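Local coordinates for protein DyP-type peroxidase (Pleurotus ostreatus, PDB 6FSL) that binds heme b and, as a fungal dye-decolorizing peroxidase, probably uses peroxide to oxidise dyes and other substrates, at residues Ala73-Ser78 with Gly134-Ala139; Ile261-Leu266 with Gly444-Asp449; Glu185-Leu190 with Gln247-Phe252; Ser194-Glu199 with Arg352-Gly357. The protein carries 1 engineered substitution. All coordinates share one frame; numbering follows the deposited sequence.

The four contacts run from the sheet core to the outer loops. Interaction 1 joins two neighbouring strands, is wholly buried, and lies away from the heme. Interaction 4 reaches the same large antiparallel sheet at strand 354-360, one of its outermost strands. Interactions 3 and 4 both touch the heme, yet their centres lie about 22 Å apart. Interaction 3 meets it mostly with carbon, interaction 4 with hydrogen bonds to the propionates. Interaction 2 is partly buried, between two loops, and its centre lies about 46 Å from that of interaction 1. Backbone bonds dominate interaction 1, aromatic rings interaction 3, charge and water interaction 4; interaction 2 has no hydrogen bond between its segments.

Interaction 1 (Ala73-Ser78 with Gly134-Ala139); sequences AAVNVS and GVIFVA
Asn76 lays its CB over one face of the Phe137 ring, a CH-pi contact 3.8 Å from CB to the ring centroid. The CB sits toward the rim, closest to CZ. Phe137 holds CG between its own backbone N and carbonyl carbon (chi1 55°), and this leans the ring across to Asn76. The Asn76 amide turns back along its own strand, where ND2 donates to Val75 O at 2.7 Å, and it also bonds to Asp11 N and Lys46 O. Ser78 CB meets Val135 CG1 on this same face of the sheet. The two strands are antiparallel neighbours in the ferredoxin-like sheet of the DyP fold. Hydrogen-bonded pairs Ala74-Ala139, Asn76-Phe137 and Ser78-Val135 alternate with the non-hydrogen-bonded pairs Val75-Val138 and Val77-Ile136. Asn76 N to Phe137 O is 2.9 Å and nearly straight, at 164°. On the other face, Val75 and Ile136 lie side by side, with Val75 CG1 3.9 Å from Ile136 CG2. Helices 31-41 and 143-156 cover this face. With an alanine at Phe137 the ring is gone, and Asn76 CB and the Tyr23 ring would probably lose the surface they pack on. At the strand end, Ala73 CB touches Val138 CG1 at 3.4 Å.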
# COMPACT_ATOMS: atom_id res chain seq x y z
N ALA A 73 -22.30 -1.27 2.39
CA ALA A 73 -20.90 -1.15 2.62
C ALA A 73 -20.39 -2.40 3.29
O ALA A 73 -21.01 -2.89 4.21
CB ALA A 73 -20.64 0.04 3.50
N ALA A 74 -19.29 -2.91 2.78
CA ALA A 74 -18.70 -4.15 3.24
C ALA A 74 -17.83 -3.93 4.49
O ALA A 74 -17.19 -2.90 4.66
CB ALA A 74 -17.88 -4.74 2.10
N VAL A 75 -17.78 -4.93 5.34
CA VAL A 75 -17.00 -4.85 6.57
C VAL A 75 -15.88 -5.89 6.56
O VAL A 75 -16.09 -7.02 6.15
CB VAL A 75 -17.87 -5.14 7.81
CG1 VAL A 75 -17.15 -4.69 9.07
CG2 VAL A 75 -19.26 -4.51 7.68
N ASN A 76 -14.69 -5.50 7.03
CA ASN A 76 -13.60 -6.44 7.30
C ASN A 76 -13.02 -6.15 8.67
O ASN A 76 -13.33 -5.14 9.32
CB ASN A 76 -12.52 -6.34 6.22
CG ASN A 76 -12.66 -7.37 5.11
OD1 ASN A 76 -11.70 -7.59 4.35
ND2 ASN A 76 -13.83 -8.00 4.99
N VAL A 77 -12.19 -7.07 9.14
CA VAL A 77 -11.63 -7.00 10.48
C VAL A 77 -10.26 -7.62 10.47
O VAL A 77 -9.99 -8.57 9.71
CB VAL A 77 -12.55 -7.69 11.51
CG1 VAL A 77 -12.61 -9.19 11.27
CG2 VAL A 77 -12.08 -7.40 12.92
N SER A 78 -9.40 -7.11 11.34
CA SER A 78 -7.99 -7.43 11.31
C SER A 78 -7.45 -7.17 12.71
O SER A 78 -7.87 -6.20 13.36
CB SER A 78 -7.32 -6.52 10.26
OG SER A 78 -6.14 -7.06 9.70
N GLY A 134 -7.02 -3.94 17.22
CA GLY A 134 -7.55 -4.31 15.92
C GLY A 134 -8.13 -3.14 15.17
O GLY A 134 -8.07 -1.99 15.62
N VAL A 135 -8.69 -3.44 14.02
CA VAL A 135 -9.30 -2.44 13.18
C VAL A 135 -10.53 -3.10 12.53
O VAL A 135 -10.48 -4.28 12.10
CB VAL A 135 -8.24 -1.90 12.19
CG1 VAL A 135 -7.65 -3.01 11.33
CG2 VAL A 135 -8.79 -0.74 11.36
N ILE A 136 -11.65 -2.37 12.59
CA ILE A 136 -12.87 -2.74 11.87
C ILE A 136 -12.93 -1.69 10.81
O ILE A 136 -12.86 -0.51 11.13
CB ILE A 136 -14.13 -2.68 12.78
CG1 ILE A 136 -14.08 -3.79 13.82
CG2 ILE A 136 -15.45 -2.79 11.96
CD1 ILE A 136 -15.18 -3.68 14.84
N PHE A 137 -13.02 -2.10 9.55
CA PHE A 137 -13.20 -1.13 8.48
C PHE A 137 -14.36 -1.42 7.55
O PHE A 137 -14.68 -2.59 7.24
CB PHE A 137 -11.90 -0.85 7.71
CG PHE A 137 -11.21 -2.05 7.13
CD1 PHE A 137 -10.49 -2.91 7.94
CD2 PHE A 137 -11.17 -2.25 5.75
CE1 PHE A 137 -9.79 -4.00 7.39
CE2 PHE A 137 -10.49 -3.34 5.19
CZ PHE A 137 -9.80 -4.22 6.01
N VAL A 138 -15.00 -0.34 7.13
CA VAL A 138 -16.19 -0.38 6.35
C VAL A 138 -16.07 0.57 5.19
O VAL A 138 -15.81 1.75 5.39
CB VAL A 138 -17.45 0.03 7.16
CG1 VAL A 138 -18.71 -0.17 6.32
CG2 VAL A 138 -17.52 -0.73 8.48
N ALA A 139 -16.36 0.05 4.00
CA ALA A 139 -16.12 0.70 2.71
C ALA A 139 -17.37 0.63 1.81
O ALA A 139 -17.94 -0.44 1.63
CB ALA A 139 -14.94 0.01 2.02

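Interaction 2 (Ile261-Leu266 with Gly444-Asp449); sequences IVLPGL and GTNPND
Leu263 sets a methyl against an amide nitrogen: its CD1 lies 3.3 Å from Asn448 ND2. This is a van der Waals contact between an apolar and a polar group. The two side chains run nearly perpendicular. Leu263 has CG anti to its backbone N (chi1 -166°), and this carries the branched end of the side chain across to the asparagine. The same CD1 also meets the Pro447 ring more loosely, 4.4 Å from CG.

Ile261 makes the second half of the contact with two branches. Its CD1 reaches Thr445 O at 3.5 Å. Its CG2 lies against the amide of Asn446, 4.0 Å from OD1, and the two side chains run alongside each other, head to tail. Pro447 CD is a further, distant neighbour of CG2.

The Asn446 amide is tied within its own loop. OD1 accepts from Asn448 N at 2.9 Å, which makes an Asx turn. The donor stands above the carbonyl plane, 35° out of it. On the other side, Leu263 to Leu266 form a type II beta turn, with Gly265 at its third position.

The contact thus joins the loop between helices 249-258 and 268-280 to the loop between strands 441-443 and 453-455. Helix 268-280 adds to both: Leu275 touches Ile261 and Thr445, and Arg278 bonds to the carbonyls of Gly444 and Thr445.

No hydrogen bond runs between the two loops. Their fit therefore rests on van der Waals contact, while the polar bonds described here shape the 444-449 loop or tie it to Arg278.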
# COMPACT_ATOMS: atom_id res chain seq x y z
N ILE A 261 13.58 19.66 -16.41
CA ILE A 261 14.58 19.01 -17.23
C ILE A 261 14.68 19.73 -18.58
O ILE A 261 13.67 19.87 -19.30
CB ILE A 261 14.29 17.54 -17.42
CG1 ILE A 261 14.37 16.82 -16.08
CG2 ILE A 261 15.29 16.94 -18.39
CD1 ILE A 261 13.66 15.48 -16.07
N VAL A 262 15.91 20.17 -18.90
CA VAL A 262 16.19 20.89 -20.13
C VAL A 262 16.61 19.89 -21.18
O VAL A 262 17.67 19.26 -21.09
CB VAL A 262 17.27 21.96 -19.98
CG1 VAL A 262 17.39 22.75 -21.29
CG2 VAL A 262 16.95 22.87 -18.79
N LEU A 263 15.74 19.75 -22.16
CA LEU A 263 15.80 18.68 -23.08
C LEU A 263 15.16 19.21 -24.37
O LEU A 263 14.12 19.88 -24.31
CB LEU A 263 15.00 17.50 -22.55
CG LEU A 263 15.26 16.18 -23.30
CD1 LEU A 263 16.21 15.32 -22.46
CD2 LEU A 263 13.97 15.45 -23.64
N PRO A 264 15.80 18.95 -25.51
CA PRO A 264 15.23 19.32 -26.79
C PRO A 264 13.78 18.88 -27.00
O PRO A 264 13.46 17.72 -26.85
CB PRO A 264 16.17 18.63 -27.78
CG PRO A 264 17.51 18.78 -27.10
CD PRO A 264 17.24 18.65 -25.63
N GLY A 265 12.94 19.85 -27.34
CA GLY A 265 11.54 19.63 -27.63
C GLY A 265 10.54 19.90 -26.49
O GLY A 265 9.35 19.65 -26.69
N LEU A 266 11.00 20.41 -25.34
CA LEU A 266 10.15 20.53 -24.15
C LEU A 266 10.10 21.95 -23.61
O LEU A 266 11.14 22.62 -23.48
CB LEU A 266 10.65 19.61 -23.03
CG LEU A 266 10.61 18.07 -23.19
CD1 LEU A 266 11.16 17.37 -21.95
CD2 LEU A 266 9.22 17.53 -23.50
N GLY A 444 20.02 9.92 -12.05
CA GLY A 444 19.47 9.37 -13.29
C GLY A 444 18.17 9.97 -13.78
O GLY A 444 17.63 9.46 -14.76
N THR A 445 17.67 11.04 -13.15
CA THR A 445 16.38 11.61 -13.57
C THR A 445 16.43 12.39 -14.89
O THR A 445 15.41 12.52 -15.53
CB THR A 445 15.76 12.54 -12.51
OG1 THR A 445 16.64 13.65 -12.25
CG2 THR A 445 15.39 11.79 -11.23
N ASN A 446 17.59 12.94 -15.26
CA ASN A 446 17.79 13.51 -16.60
C ASN A 446 18.24 12.42 -17.59
O ASN A 446 19.33 11.88 -17.42
CB ASN A 446 18.85 14.59 -16.52
CG ASN A 446 18.97 15.40 -17.80
OD1 ASN A 446 18.68 14.93 -18.91
ND2 ASN A 446 19.40 16.65 -17.65
N PRO A 447 17.44 12.12 -18.63
CA PRO A 447 17.83 11.12 -19.64
C PRO A 447 19.19 11.37 -20.27
O PRO A 447 19.93 10.41 -20.51
CB PRO A 447 16.75 11.25 -20.72
CG PRO A 447 15.56 11.74 -19.99
CD PRO A 447 16.10 12.66 -18.92
N ASN A 448 19.52 12.64 -20.53
CA ASN A 448 20.79 12.99 -21.17
C ASN A 448 21.96 13.07 -20.23
O ASN A 448 23.08 13.00 -20.71
CB ASN A 448 20.69 14.34 -21.90
CG ASN A 448 19.85 14.25 -23.16
OD1 ASN A 448 19.70 13.18 -23.74
ND2 ASN A 448 19.31 15.38 -23.59
N ASP A 449 21.71 13.28 -18.94
CA ASP A 449 22.79 13.40 -17.95
C ASP A 449 22.49 12.51 -16.72
O ASP A 449 22.12 12.98 -15.64
CB ASP A 449 23.04 14.88 -17.60
CG ASP A 449 24.47 15.14 -17.09
OD1 ASP A 449 25.29 14.19 -16.98
OD2 ASP A 449 24.77 16.32 -16.79

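Interaction 3 (Glu185-Leu190 with Gln247-Phe252); sequences EHFGWL and QMVPEF. Engineered in segment 185-190: Trp189 (natural residue Phe). With HEM (protoporphyrin IX containing Fe), chain C.
Phe187 has CG anti to its carbonyl carbon (chi1 -63°), and Phe252 has CG anti to its backbone N (chi1 -173°). These torsions bring the two rings together obliquely, with planes at 45° and centroids 4.5 Å apart. Phe187 CD1 touches Phe252 CD2 at 3.5 Å. Phe252 covers one face of the Phe187 ring, and the end of the Gln247 side chain covers the opposite face. Met248 O lies at the ring edge. Trp189, an engineered residue that replaces the natural phenylalanine, completes an aromatic cluster. Its CZ3 meets the edge of the Phe252 ring, 3.7 Å from CE2. Its NE1 donates to Arg282 O.

The loop is braced from within by Glu185. Its carboxylate takes Phe187 N on OE1 at 2.7 Å and Trp189 N on OE2 at 3.0 Å, each from above its plane. The type I beta turn Glu185-Gly188 contains Phe187; Trp189 follows it. The heme packs close by: its methyl CMA lies 3.5 Å from Trp189 CB, and its vinyl carbon CBB 3.6 Å from Gln247 CD. Val249, first residue of helix 249-258, sets CG1 against His186 O. Phe461 meets Phe252 edge-to-face, and Val462 of strand 462-472 touches Phe187.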
# COMPACT_ATOMS: atom_id res chain seq x y z
N GLU A 185 -4.06 9.53 -6.84
CA GLU A 185 -3.58 10.01 -5.54
C GLU A 185 -3.33 11.54 -5.59
O GLU A 185 -3.40 12.16 -6.67
CB GLU A 185 -2.41 9.16 -5.05
CG GLU A 185 -1.16 9.14 -5.90
CD GLU A 185 -0.46 10.45 -5.91
OE1 GLU A 185 -0.47 11.13 -4.88
OE2 GLU A 185 0.09 10.81 -6.95
N HIS A 186 -3.08 12.15 -4.44
CA HIS A 186 -3.10 13.63 -4.32
C HIS A 186 -1.96 14.39 -5.03
O HIS A 186 -2.11 15.57 -5.34
CB HIS A 186 -3.14 14.04 -2.85
CG HIS A 186 -4.53 14.16 -2.31
ND1 HIS A 186 -5.34 15.23 -2.59
CD2 HIS A 186 -5.25 13.34 -1.51
CE1 HIS A 186 -6.51 15.06 -2.00
NE2 HIS A 186 -6.48 13.93 -1.34
N PHE A 187 -0.83 13.74 -5.27
CA PHE A 187 0.22 14.33 -6.12
C PHE A 187 -0.23 14.41 -7.56
O PHE A 187 0.31 15.24 -8.30
CB PHE A 187 1.55 13.57 -6.10
CG PHE A 187 2.22 13.55 -4.77
CD1 PHE A 187 2.36 14.70 -4.02
CD2 PHE A 187 2.78 12.34 -4.28
CE1 PHE A 187 3.02 14.68 -2.79
CE2 PHE A 187 3.44 12.32 -3.06
CZ PHE A 187 3.56 13.50 -2.32
N GLY A 188 -1.18 13.58 -7.96
CA GLY A 188 -1.78 13.70 -9.29
C GLY A 188 -1.75 12.44 -10.15
O GLY A 188 -2.29 12.46 -11.24
N TRP A 189 -1.15 11.36 -9.65
CA TRP A 189 -0.91 10.14 -10.42
C TRP A 189 -2.05 9.14 -10.25
O TRP A 189 -2.50 8.92 -9.12
CB TRP A 189 0.41 9.48 -9.99
CG TRP A 189 1.58 10.01 -10.71
CD1 TRP A 189 2.26 9.42 -11.75
CD2 TRP A 189 2.19 11.27 -10.49
NE1 TRP A 189 3.28 10.24 -12.16
CE2 TRP A 189 3.25 11.39 -11.42
CE3 TRP A 189 1.94 12.33 -9.61
CZ2 TRP A 189 4.06 12.51 -11.51
CZ3 TRP A 189 2.75 13.46 -9.68
CH2 TRP A 189 3.81 13.55 -10.62
N LEU A 190 -2.46 8.52 -11.36
CA LEU A 190 -3.39 7.37 -11.35
C LEU A 190 -2.81 6.25 -10.53
O LEU A 190 -1.73 5.77 -10.83
CB LEU A 190 -3.62 6.85 -12.77
CG LEU A 190 -4.62 5.71 -12.97
CD1 LEU A 190 -5.98 6.05 -12.39
CD2 LEU A 190 -4.76 5.42 -14.47
N GLN A 247 0.64 13.63 2.62
CA GLN A 247 1.32 14.09 1.43
C GLN A 247 1.43 15.60 1.44
O GLN A 247 0.48 16.28 1.80
CB GLN A 247 0.57 13.63 0.19
CG GLN A 247 0.64 12.13 0.03
CD GLN A 247 -0.05 11.59 -1.21
OE1 GLN A 247 0.40 11.83 -2.32
NE2 GLN A 247 -1.09 10.83 -1.02
N MET A 248 2.60 16.11 1.05
CA MET A 248 2.89 17.53 0.99
C MET A 248 2.86 17.95 -0.49
O MET A 248 3.89 17.99 -1.15
CB MET A 248 4.22 17.81 1.67
CG MET A 248 4.39 17.18 3.06
SD MET A 248 3.19 17.69 4.33
CE MET A 248 3.70 19.39 4.58
N VAL A 249 1.65 18.22 -1.00
CA VAL A 249 1.41 18.37 -2.43
C VAL A 249 1.95 19.70 -2.97
O VAL A 249 2.72 19.72 -3.92
CB VAL A 249 -0.12 18.19 -2.78
CG1 VAL A 249 -0.42 18.39 -4.26
CG2 VAL A 249 -0.63 16.84 -2.35
N PRO A 250 1.53 20.84 -2.39
CA PRO A 250 2.11 22.05 -2.98
C PRO A 250 3.68 22.08 -2.96
O PRO A 250 4.28 22.64 -3.88
CB PRO A 250 1.51 23.18 -2.12
CG PRO A 250 0.40 22.57 -1.33
CD PRO A 250 0.68 21.12 -1.22
N GLU A 251 4.30 21.49 -1.94
CA GLU A 251 5.76 21.37 -1.83
C GLU A 251 6.33 20.45 -2.91
O GLU A 251 7.33 20.76 -3.53
CB GLU A 251 6.20 20.86 -0.44
CG GLU A 251 6.03 21.85 0.71
CD GLU A 251 4.67 21.81 1.40
OE1 GLU A 251 3.67 21.44 0.74
OE2 GLU A 251 4.61 22.16 2.61
N PHE A 252 5.66 19.34 -3.15
CA PHE A 252 6.00 18.51 -4.30
C PHE A 252 5.84 19.24 -5.64
O PHE A 252 6.77 19.22 -6.45
CB PHE A 252 5.23 17.17 -4.25
CG PHE A 252 5.64 16.18 -5.30
CD1 PHE A 252 6.92 15.61 -5.29
CD2 PHE A 252 4.78 15.80 -6.30
CE1 PHE A 252 7.31 14.68 -6.25
CE2 PHE A 252 5.17 14.87 -7.25
CZ PHE A 252 6.44 14.31 -7.23
CHA HEM C . 2.80 1.78 -7.33
CHB HEM C . 2.15 6.18 -5.52
CHC HEM C . 3.38 4.57 -1.07
CHD HEM C . 4.55 0.34 -3.09
C1A HEM C . 2.48 3.12 -7.21
C2A HEM C . 2.05 3.95 -8.29
C3A HEM C . 1.88 5.19 -7.76
C4A HEM C . 2.22 5.12 -6.38
CMA HEM C . 1.42 6.45 -8.49
CAA HEM C . 1.85 3.61 -9.74
CBA HEM C . 0.43 3.24 -10.15
CGA HEM C . 0.13 1.84 -9.69
O1A HEM C . 0.74 0.89 -10.17
O2A HEM C . -0.72 1.64 -8.80
C1B HEM C . 2.40 6.11 -4.13
C2B HEM C . 2.18 7.21 -3.24
C3B HEM C . 2.52 6.79 -1.98
C4B HEM C . 2.93 5.36 -2.13
CMB HEM C . 1.69 8.59 -3.62
CAB HEM C . 2.49 7.52 -0.67
CBB HEM C . 2.11 8.76 -0.47
C1C HEM C . 3.84 3.25 -1.21
C2C HEM C . 4.36 2.42 -0.19
C3C HEM C . 4.69 1.19 -0.78
C4C HEM C . 4.38 1.32 -2.17
CMC HEM C . 4.49 2.80 1.27
CAC HEM C . 5.36 0.01 -0.19
CBC HEM C . 6.12 0.06 0.90
C1D HEM C . 4.11 0.41 -4.39
C2D HEM C . 4.16 -0.79 -5.27
C3D HEM C . 3.67 -0.36 -6.43
C4D HEM C . 3.32 1.05 -6.27
CMD HEM C . 4.64 -2.23 -4.96
CAD HEM C . 3.51 -1.22 -7.63
CBD HEM C . 4.78 -1.40 -8.43
CGD HEM C . 4.39 -2.11 -9.71
O1D HEM C . 4.61 -1.51 -10.81
O2D HEM C . 3.84 -3.26 -9.64
NA HEM C . 2.65 3.88 -6.07
NB HEM C . 2.89 5.08 -3.44
NC HEM C . 3.93 2.59 -2.41
ND HEM C . 3.65 1.49 -5.04
FE HEM C . 3.28 3.20 -4.29

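Interaction 4 (Ser194-Glu199 with Arg352-Gly357); sequences SNPAVE and RIIRRG. With HEM (protoporphyrin IX containing Fe), chain C.
Ser194 and Arg355 meet at the heme propionates, in the heme pocket of the DyP fold. Strand 354-360, an outermost strand of the large sheet, supplies Arg355.

Charge and hydrogen bonds come first. Arg355 NH2 donates to propionate atom O2A at 2.7 Å and to Ser194 O at 3.0 Å. The serine oxygen lies near the guanidinium plane, but the donor stands 36° above the carbonyl plane. One guanidinium face lies on the porphyrin, with HEM C4D 3.5 Å from the guanidinium plane, over its centre. Arg355 NH1 also forms a salt bridge with Asp191. Ser194 grips both propionates: N donates to O1A, and OG to O2D at 2.7 Å. A lysine in place of Arg355 would probably lose the flat cover on the porphyrin and leave Ser194 O and the propionate without the nitrogen they share.

Two waters take part. Water 1 accepts from Arg352 NH2 at 2.7 Å and lies within bonding distance of O2D. Water 2 accepts from Arg355 NE and sits beside Ile353 O.

Packing completes the join. Pro196 CB lies over one face of the Arg352 guanidinium, whose chain bends at chi2 (-57°) and chi3 to come beneath it. Tyr334 forms a cation-pi pair with that arginine. Val198 CG2 lies near Ile354 CD1, and Pro196 CG rests 3.8 Å from Ile354 CG1.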
# COMPACT_ATOMS: atom_id res chain seq x y z
N SER A 194 -1.03 -1.47 -10.88
CA SER A 194 -0.29 -2.72 -10.87
C SER A 194 -0.47 -3.47 -9.55
O SER A 194 0.03 -3.06 -8.53
CB SER A 194 1.18 -2.44 -11.16
OG SER A 194 1.90 -3.63 -11.44
N ASN A 195 -1.20 -4.57 -9.58
CA ASN A 195 -1.24 -5.49 -8.46
C ASN A 195 -0.94 -6.91 -8.96
O ASN A 195 -1.17 -7.20 -10.13
CB ASN A 195 -2.61 -5.45 -7.79
CG ASN A 195 -2.70 -4.46 -6.63
OD1 ASN A 195 -3.79 -4.00 -6.32
ND2 ASN A 195 -1.58 -4.14 -5.97
N PRO A 196 -0.45 -7.80 -8.07
CA PRO A 196 -0.17 -9.14 -8.54
C PRO A 196 -1.46 -9.90 -8.76
O PRO A 196 -2.40 -9.75 -7.97
CB PRO A 196 0.64 -9.75 -7.39
CG PRO A 196 0.17 -9.05 -6.18
CD PRO A 196 -0.22 -7.66 -6.62
N ALA A 197 -1.49 -10.67 -9.84
CA ALA A 197 -2.55 -11.63 -10.08
C ALA A 197 -2.24 -12.86 -9.22
O ALA A 197 -1.09 -13.26 -9.11
CB ALA A 197 -2.61 -12.01 -11.57
N VAL A 198 -3.27 -13.46 -8.65
CA VAL A 198 -3.11 -14.63 -7.78
C VAL A 198 -3.63 -15.94 -8.40
O VAL A 198 -4.82 -16.08 -8.73
CB VAL A 198 -3.79 -14.38 -6.43
CG1 VAL A 198 -3.53 -15.52 -5.46
CG2 VAL A 198 -3.25 -13.08 -5.85
N GLU A 199 -2.73 -16.91 -8.56
CA GLU A 199 -3.09 -18.25 -9.03
C GLU A 199 -4.28 -18.79 -8.22
O GLU A 199 -4.35 -18.65 -7.01
CB GLU A 199 -1.91 -19.24 -8.94
CG GLU A 199 -0.75 -18.96 -9.91
CD GLU A 199 0.17 -20.16 -10.09
OE1 GLU A 199 -0.37 -21.22 -10.47
OE2 GLU A 199 1.42 -20.05 -9.87
N ARG A 352 6.04 -9.35 -3.32
CA ARG A 352 4.85 -8.73 -3.89
C ARG A 352 3.85 -8.39 -2.82
O ARG A 352 3.82 -9.03 -1.79
CB ARG A 352 4.21 -9.65 -4.94
CG ARG A 352 5.16 -10.12 -6.03
CD ARG A 352 5.83 -8.99 -6.77
NE ARG A 352 4.88 -8.02 -7.30
CZ ARG A 352 4.10 -8.21 -8.37
NH1 ARG A 352 4.13 -9.38 -9.07
NH2 ARG A 352 3.30 -7.22 -8.76
N ILE A 353 3.08 -7.32 -3.06
CA ILE A 353 2.00 -6.90 -2.16
C ILE A 353 0.77 -6.48 -2.96
O ILE A 353 0.89 -5.97 -4.08
CB ILE A 353 2.43 -5.76 -1.23
CG1 ILE A 353 3.15 -4.65 -1.99
CG2 ILE A 353 3.37 -6.28 -0.14
CD1 ILE A 353 3.27 -3.37 -1.18
N ILE A 354 -0.40 -6.72 -2.37
CA ILE A 354 -1.66 -6.23 -2.89
C ILE A 354 -1.99 -4.93 -2.15
O ILE A 354 -2.11 -4.92 -0.94
CB ILE A 354 -2.80 -7.28 -2.70
CG1 ILE A 354 -2.44 -8.56 -3.47
CG2 ILE A 354 -4.15 -6.75 -3.15
CD1 ILE A 354 -3.49 -9.66 -3.43
N ARG A 355 -2.18 -3.85 -2.89
CA ARG A 355 -2.49 -2.55 -2.32
C ARG A 355 -3.97 -2.26 -2.42
O ARG A 355 -4.61 -2.55 -3.42
CB ARG A 355 -1.70 -1.47 -3.02
CG ARG A 355 -0.21 -1.66 -2.83
CD ARG A 355 0.57 -0.64 -3.61
NE ARG A 355 0.42 -0.88 -5.05
CZ ARG A 355 0.02 -0.00 -5.96
NH1 ARG A 355 -0.26 1.25 -5.67
NH2 ARG A 355 -0.07 -0.41 -7.22
N ARG A 356 -4.51 -1.71 -1.34
CA ARG A 356 -5.91 -1.28 -1.28
C ARG A 356 -5.96 0.13 -0.69
O ARG A 356 -6.72 0.40 0.22
CB ARG A 356 -6.74 -2.24 -0.42
CG ARG A 356 -6.68 -3.68 -0.86
CD ARG A 356 -7.33 -3.93 -2.22
NE ARG A 356 -7.35 -5.38 -2.48
CZ ARG A 356 -7.35 -5.99 -3.66
NH1 ARG A 356 -7.35 -5.32 -4.79
NH2 ARG A 356 -7.36 -7.33 -3.69
N GLY A 357 -5.16 1.01 -1.25
CA GLY A 357 -5.06 2.38 -0.75
C GLY A 357 -6.30 3.21 -1.01
O GLY A 357 -6.95 3.04 -2.02
CHA HEM C . 2.80 1.78 -7.33
CHB HEM C . 2.15 6.18 -5.52
CHC HEM C . 3.38 4.57 -1.07
CHD HEM C . 4.55 0.34 -3.09
C1A HEM C . 2.48 3.12 -7.21
C2A HEM C . 2.05 3.95 -8.29
C3A HEM C . 1.88 5.19 -7.76
C4A HEM C . 2.22 5.12 -6.38
CMA HEM C . 1.42 6.45 -8.49
CAA HEM C . 1.85 3.61 -9.74
CBA HEM C . 0.43 3.24 -10.15
CGA HEM C . 0.13 1.84 -9.69
O1A HEM C . 0.74 0.89 -10.17
O2A HEM C . -0.72 1.64 -8.80
C1B HEM C . 2.40 6.11 -4.13
C2B HEM C . 2.18 7.21 -3.24
C3B HEM C . 2.52 6.79 -1.98
C4B HEM C . 2.93 5.36 -2.13
CMB HEM C . 1.69 8.59 -3.62
CAB HEM C . 2.49 7.52 -0.67
CBB HEM C . 2.11 8.76 -0.47
C1C HEM C . 3.84 3.25 -1.21
C2C HEM C . 4.36 2.42 -0.19
C3C HEM C . 4.69 1.19 -0.78
C4C HEM C . 4.38 1.32 -2.17
CMC HEM C . 4.49 2.80 1.27
CAC HEM C . 5.36 0.01 -0.19
CBC HEM C . 6.12 0.06 0.90
C1D HEM C . 4.11 0.41 -4.39
C2D HEM C . 4.16 -0.79 -5.27
C3D HEM C . 3.67 -0.36 -6.43
C4D HEM C . 3.32 1.05 -6.27
CMD HEM C . 4.64 -2.23 -4.96
CAD HEM C . 3.51 -1.22 -7.63
CBD HEM C . 4.78 -1.40 -8.43
CGD HEM C . 4.39 -2.11 -9.71
O1D HEM C . 4.61 -1.51 -10.81
O2D HEM C . 3.84 -3.26 -9.64
NA HEM C . 2.65 3.88 -6.07
NB HEM C . 2.89 5.08 -3.44
NC HEM C . 3.93 2.59 -2.41
ND HEM C . 3.65 1.49 -5.04
FE HEM C . 3.28 3.20 -4.29
O HOH W 1 2.64 -4.84 -7.67
O HOH W 2 0.92 -3.90 -5.57